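Local structure of dTDP-4-amino-4,6-dideoxyglucose formyltransferase (Shewanella sp. FDAARGOS_354, 6V2T) at residues L27-N32 / A98-I103. The protein probably transfers a formyl group from a folate cofactor to the sugar amine of dTDP-4-amino-4,6-dideoxyglucose, in what is likely lipopolysaccharide O-antigen synthesis. Residues are numbered along the deposited sequence; the frame is centred on the assembly and turned at random.
Sequences LIVSDN and AHCKQI. With 0FX (dTDP-4-amino-4,6-dideoxyglucose), chain G; FOL (folic acid), chain H.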
ATOM      1  N   LEU B  27      36.022  16.447   6.254  1.00 36.63           N
ATOM      2  CA  LEU B  27      34.862  16.325   7.164  1.00 33.54           C
ATOM      3  C   LEU B  27      33.624  15.884   6.368  1.00 37.97           C
ATOM      4  O   LEU B  27      33.182  16.591   5.422  1.00 34.21           O
ATOM      5  CB  LEU B  27      34.614  17.626   7.927  1.00 33.33           C
ATOM      6  CG  LEU B  27      33.324  17.635   8.752  1.00 37.20           C
ATOM      7  CD1 LEU B  27      33.444  16.665   9.927  1.00 40.80           C
ATOM      8  CD2 LEU B  27      32.999  19.036   9.244  1.00 31.61           C
ATOM      9  N   ILE B  28      33.034  14.759   6.766  1.00 34.40           N
ATOM     10  CA  ILE B  28      31.772  14.269   6.161  1.00 34.84           C
ATOM     11  C   ILE B  28      30.655  14.544   7.162  1.00 38.23           C
ATOM     12  O   ILE B  28      30.724  14.049   8.312  1.00 37.36           O
ATOM     13  CB  ILE B  28      31.951  12.819   5.687  1.00 35.36           C
ATOM     14  CG1 ILE B  28      33.035  12.773   4.601  1.00 38.12           C
ATOM     15  CG2 ILE B  28      30.640  12.235   5.188  1.00 32.68           C
ATOM     16  CD1 ILE B  28      33.553  11.405   4.340  1.00 47.40           C
ATOM     17  N   VAL B  29      29.735  15.440   6.777  1.00 36.68           N
ATOM     18  CA  VAL B  29      28.531  15.778   7.577  1.00 33.84           C
ATOM     19  C   VAL B  29      27.340  15.114   6.904  1.00 36.18           C
ATOM     20  O   VAL B  29      27.080  15.373   5.713  1.00 29.74           O
ATOM     21  CB  VAL B  29      28.283  17.283   7.721  1.00 39.76           C
ATOM     22  CG1 VAL B  29      27.162  17.558   8.713  1.00 39.59           C
ATOM     23  CG2 VAL B  29      29.536  18.028   8.127  1.00 39.40           C
ATOM     24  N   SER B  30      26.625  14.297   7.652  1.00 37.88           N
ATOM     25  CA  SER B  30      25.602  13.405   7.079  1.00 40.14           C
ATOM     26  C   SER B  30      24.545  13.029   8.118  1.00 40.02           C
ATOM     27  O   SER B  30      24.909  12.724   9.278  1.00 35.40           O
ATOM     28  CB  SER B  30      26.247  12.182   6.545  1.00 39.72           C
ATOM     29  OG  SER B  30      25.258  11.361   5.955  1.00 42.56           O
ATOM     30  N   ASP B  31      23.295  12.965   7.673  1.00 41.42           N
ATOM     31  CA  ASP B  31      22.138  12.546   8.510  1.00 42.54           C
ATOM     32  C   ASP B  31      21.472  11.313   7.890  1.00 44.44           C
ATOM     33  O   ASP B  31      20.299  11.085   8.204  1.00 45.22           O
ATOM     34  CB  ASP B  31      21.195  13.734   8.689  1.00 38.93           C
ATOM     35  CG  ASP B  31      21.826  14.783   9.584  1.00 39.30           C
ATOM     36  OD1 ASP B  31      22.164  14.448  10.753  1.00 41.13           O
ATOM     37  OD2 ASP B  31      22.029  15.896   9.099  1.00 40.54           O
ATOM     38  N   ASN B  32      22.208  10.561   7.061  1.00 42.36           N
ATOM     39  CA  ASN B  32      21.735   9.376   6.296  1.00 43.18           C
ATOM     40  C   ASN B  32      22.665   8.189   6.584  1.00 47.99           C
ATOM     41  O   ASN B  32      23.853   8.196   6.139  1.00 38.73           O
ATOM     42  CB  ASN B  32      21.645   9.681   4.801  1.00 46.98           C
ATOM     43  CG  ASN B  32      20.918   8.615   4.002  1.00 48.40           C
ATOM     44  OD1 ASN B  32      21.539   7.700   3.466  1.00 45.97           O
ATOM     45  ND2 ASN B  32      19.604   8.737   3.906  1.00 44.40           N
ATOM     46  N   ALA B  98      26.594  15.026   2.956  1.00 31.92           N
ATOM     47  CA  ALA B  98      25.973  13.782   2.461  1.00 34.99           C
ATOM     48  C   ALA B  98      24.578  13.689   3.080  1.00 34.16           C
ATOM     49  O   ALA B  98      24.425  13.066   4.154  1.00 36.59           O
ATOM     50  CB  ALA B  98      26.852  12.598   2.786  1.00 36.32           C
ATOM     51  N   HIS B  99      23.592  14.307   2.429  1.00 33.58           N
ATOM     52  CA  HIS B  99      22.207  14.387   2.962  1.00 37.64           C
ATOM     53  C   HIS B  99      22.286  15.032   4.353  1.00 37.17           C
ATOM     54  O   HIS B  99      21.854  14.425   5.318  1.00 38.07           O
ATOM     55  CB  HIS B  99      21.566  13.001   2.976  1.00 35.98           C
ATOM     56  CG  HIS B  99      21.328  12.406   1.626  1.00 32.66           C
ATOM     57  ND1 HIS B  99      20.256  11.587   1.376  1.00 31.59           N
ATOM     58  CD2 HIS B  99      22.008  12.507   0.466  1.00 32.26           C
ATOM     59  CE1 HIS B  99      20.299  11.185   0.114  1.00 37.35           C
ATOM     60  NE2 HIS B  99      21.371  11.747  -0.470  1.00 32.06           N
ATOM     61  N   CYS B 100      22.891  16.213   4.429  1.00 44.29           N
ATOM     62  CA  CYS B 100      23.020  17.033   5.654  1.00 43.55           C
ATOM     63  C   CYS B 100      21.727  17.821   5.867  1.00 45.96           C
ATOM     64  O   CYS B 100      21.355  18.567   4.936  1.00 45.88           O
ATOM     65  CB  CYS B 100      24.181  18.002   5.521  1.00 41.40           C
ATOM     66  SG  CYS B 100      24.428  18.999   6.999  1.00 44.20           S
ATOM     67  N   LYS B 101      21.093  17.666   7.037  1.00 41.14           N
ATOM     68  CA  LYS B 101      19.821  18.364   7.413  1.00 44.20           C
ATOM     69  C   LYS B 101      20.049  19.870   7.646  1.00 44.43           C
ATOM     70  O   LYS B 101      19.044  20.587   7.720  1.00 48.02           O
ATOM     71  CB  LYS B 101      19.190  17.743   8.670  1.00 46.25           C
ATOM     72  CG  LYS B 101      18.606  16.346   8.506  1.00 47.87           C
ATOM     73  CD  LYS B 101      18.301  15.645   9.826  1.00 52.53           C
ATOM     74  CE  LYS B 101      17.582  14.320   9.644  1.00 54.17           C
ATOM     75  NZ  LYS B 101      16.225  14.523   9.082  1.00 53.70           N
ATOM     76  N   GLN B 102      21.288  20.364   7.772  1.00 39.41           N
ATOM     77  CA  GLN B 102      21.522  21.806   8.092  1.00 40.40           C
ATOM     78  C   GLN B 102      21.960  22.594   6.861  1.00 39.14           C
ATOM     79  O   GLN B 102      22.811  22.116   6.113  1.00 32.64           O
ATOM     80  CB  GLN B 102      22.614  21.998   9.138  1.00 46.19           C
ATOM     81  CG  GLN B 102      22.284  21.417  10.502  1.00 52.61           C
ATOM     82  CD  GLN B 102      23.386  21.736  11.485  1.00 52.45           C
ATOM     83  OE1 GLN B 102      24.462  21.131  11.471  1.00 49.74           O
ATOM     84  NE2 GLN B 102      23.132  22.723  12.329  1.00 60.96           N
ATOM     85  N   ILE B 103      21.454  23.813   6.710  1.00 33.41           N
ATOM     86  CA  ILE B 103      21.951  24.769   5.691  1.00 34.70           C
ATOM     87  C   ILE B 103      23.312  25.293   6.156  1.00 35.38           C
ATOM     88  O   ILE B 103      23.406  25.738   7.315  1.00 30.94           O
ATOM     89  CB  ILE B 103      20.943  25.905   5.456  1.00 37.67           C
ATOM     90  CG1 ILE B 103      19.604  25.358   4.950  1.00 40.97           C
ATOM     91  CG2 ILE B 103      21.552  26.922   4.492  1.00 34.95           C
ATOM     92  CD1 ILE B 103      18.396  26.219   5.289  1.00 45.95           C
TER
HETATM   93  O4P 0FX G 301      17.085  11.925   1.802  1.00 33.87           O
HETATM   94  P2  0FX G 301      17.318  11.940   3.315  1.00 62.66           P
HETATM   95  O3P 0FX G 301      18.705  11.527   3.692  1.00 58.71           O
HETATM   96  O1G 0FX G 301      17.159  13.465   3.652  1.00 58.63           O
HETATM   97  C1G 0FX G 301      18.225  14.120   4.337  1.00 61.00           C
HETATM   98  C2G 0FX G 301      17.548  14.946   5.413  1.00 60.88           C
HETATM   99  O2G 0FX G 301      16.794  14.167   6.360  1.00 53.31           O
HETATM  100  C3G 0FX G 301      16.603  15.899   4.701  1.00 61.34           C
HETATM  101  O3G 0FX G 301      16.048  16.755   5.710  1.00 54.85           O
HETATM  102  C4G 0FX G 301      17.322  16.682   3.585  1.00 54.90           C
HETATM  103  N4A 0FX G 301      16.320  17.372   2.765  1.00 57.78           N
HETATM  104  C5G 0FX G 301      18.159  15.833   2.636  1.00 54.86           C
HETATM  105  C6G 0FX G 301      19.016  16.723   1.712  1.00 52.99           C
HETATM  106  O5G 0FX G 301      18.971  14.950   3.415  1.00 61.19           O
HETATM  107  OPP 0FX G 301      16.459  10.948   4.392  1.00 38.73           O
HETATM  108  P   0FX G 301      14.987  11.426   4.635  1.00 38.19           P
HETATM  109  O1P 0FX G 301      14.758  12.740   5.221  1.00 34.96           O
HETATM  110  O2P 0FX G 301      14.386  10.456   5.617  1.00 54.66           O
HETATM  111  O5  0FX G 301      14.042  11.209   3.390  1.00 38.90           O
HETATM  112  C5  0FX G 301      14.182  10.087   2.560  1.00 30.86           C
HETATM  113  C4  0FX G 301      12.860   9.927   1.799  1.00 31.65           C
HETATM  114  O4  0FX G 301      11.794   9.533   2.665  1.00 29.80           O
HETATM  115  C3  0FX G 301      12.326  11.227   1.172  1.00 30.30           C
HETATM  116  O3  0FX G 301      12.970  11.539  -0.056  1.00 31.02           O
HETATM  117  C2  0FX G 301      10.799  10.997   1.048  1.00 28.75           C
HETATM  118  C1  0FX G 301      10.569  10.035   2.247  1.00 31.90           C
HETATM  119  N11 0FX G 301       9.954  10.760   3.349  1.00 31.93           N
HETATM  120  C61 0FX G 301      10.666  11.213   4.405  1.00 36.01           C
HETATM  121  C51 0FX G 301      10.005  11.878   5.436  1.00 36.88           C
HETATM  122  C5A 0FX G 301      10.794  12.407   6.628  1.00 38.83           C
HETATM  123  C21 0FX G 301       8.628  10.934   3.283  1.00 31.10           C
HETATM  124  O21 0FX G 301       7.955  10.465   2.202  1.00 32.29           O
HETATM  125  N31 0FX G 301       7.949  11.589   4.256  1.00 32.12           N
HETATM  126  C41 0FX G 301       8.621  12.063   5.339  1.00 36.60           C
HETATM  127  O41 0FX G 301       7.925  12.765   6.282  1.00 34.61           O
HETATM  128  N1  FOL H 302      23.929  24.425   2.525  1.00 29.35           N
HETATM  129  C2  FOL H 302      24.166  25.362   1.593  1.00 27.92           C
HETATM  130  NA2 FOL H 302      24.546  26.580   1.967  1.00 30.05           N
HETATM  131  N3  FOL H 302      24.069  25.075   0.260  1.00 28.68           N
HETATM  132  C4  FOL H 302      23.667  23.858  -0.138  1.00 27.16           C
HETATM  133  O4  FOL H 302      23.606  23.689  -1.384  1.00 29.32           O
HETATM  134  C4A FOL H 302      23.416  22.873   0.813  1.00 25.91           C
HETATM  135  N5  FOL H 302      22.986  21.652   0.495  1.00 29.33           N
HETATM  136  C6  FOL H 302      22.357  20.744   1.461  1.00 33.80           C
HETATM  137  C7  FOL H 302      23.080  20.932   2.808  1.00 31.58           C
HETATM  138  N8  FOL H 302      23.318  22.312   3.137  1.00 30.05           N
HETATM  139  C8A FOL H 302      23.559  23.205   2.165  1.00 27.91           C
HETATM  140  C9  FOL H 302      20.784  20.795   1.417  1.00 39.78           C
HETATM  141  N10 FOL H 302      20.163  20.568   2.725  1.00 40.65           N
HETATM  142  C11 FOL H 302      16.847  22.563   4.377  1.00 48.63           C
HETATM  143  C12 FOL H 302      17.553  21.593   5.090  1.00 52.78           C
HETATM  144  C13 FOL H 302      18.643  20.932   4.514  1.00 49.49           C
HETATM  145  C14 FOL H 302      19.075  21.231   3.238  1.00 42.59           C
HETATM  146  C15 FOL H 302      18.387  22.218   2.540  1.00 51.28           C
HETATM  147  C16 FOL H 302      17.288  22.876   3.098  1.00 52.89           C
HETATM  148  C   FOL H 302      15.687  23.298   5.007  1.00 46.04           C
HETATM  149  O   FOL H 302      15.646  23.290   6.218  1.00 51.50           O
HETATM  150  N   FOL H 302      14.788  24.002   4.314  1.00 39.73           N
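D31 turns its CG away from its own carbonyl carbon (chi1 -70°), and that swing carries OD2 to the loop, where the backbone N of K101 reaches its anti lone pair at 2.9 Å in a nearly straight bond. S60 OG grips the same oxygen and N63 ND2 holds OD1, so the carboxylate is pinned from several directions. The methylenes of K101 pass across it, CD lying 3.6 Å from D31 CG, before the bend at chi4 (-66°) delivers NZ to the sugar hydroxyl O2G of dTDP-4-amino-4,6-dideoxyglucose. D31 thus fixes the start of the lysine chain rather than pairing with its ammonium: K101 NZ stays 6.0 Å from D31 OD2.

Next to this pair, N32 and H99 run side by side, amide and ring planes 54° apart, and converge on one phosphate oxygen: N32 ND2 gives a bent bond, 2.9 Å long, to O3P of the sugar nucleotide, while H99 ND1 meets O3P in the plane of its ring. With ND1 on the phosphate and NE2 on E182, the ring is held at both nitrogens, which fixes its rotation. At the strand ends S30 OG donates to A98 O (2.6 Å) in the carbonyl plane, A98 N bonds to V29 O, and V29 CG1 packs on C100 SG. The C100 carbonyl receives N10 of the bound folic acid, placing both ligands along this loop.

All this lies at the C-terminal ends of neighbouring parallel strands 24-30 and 94-98, in the middle of the Rossmann-like sheet; strand 53-60 flanks the former, and helix 33-45, which N32 caps through L35 N, covers S30 and A98.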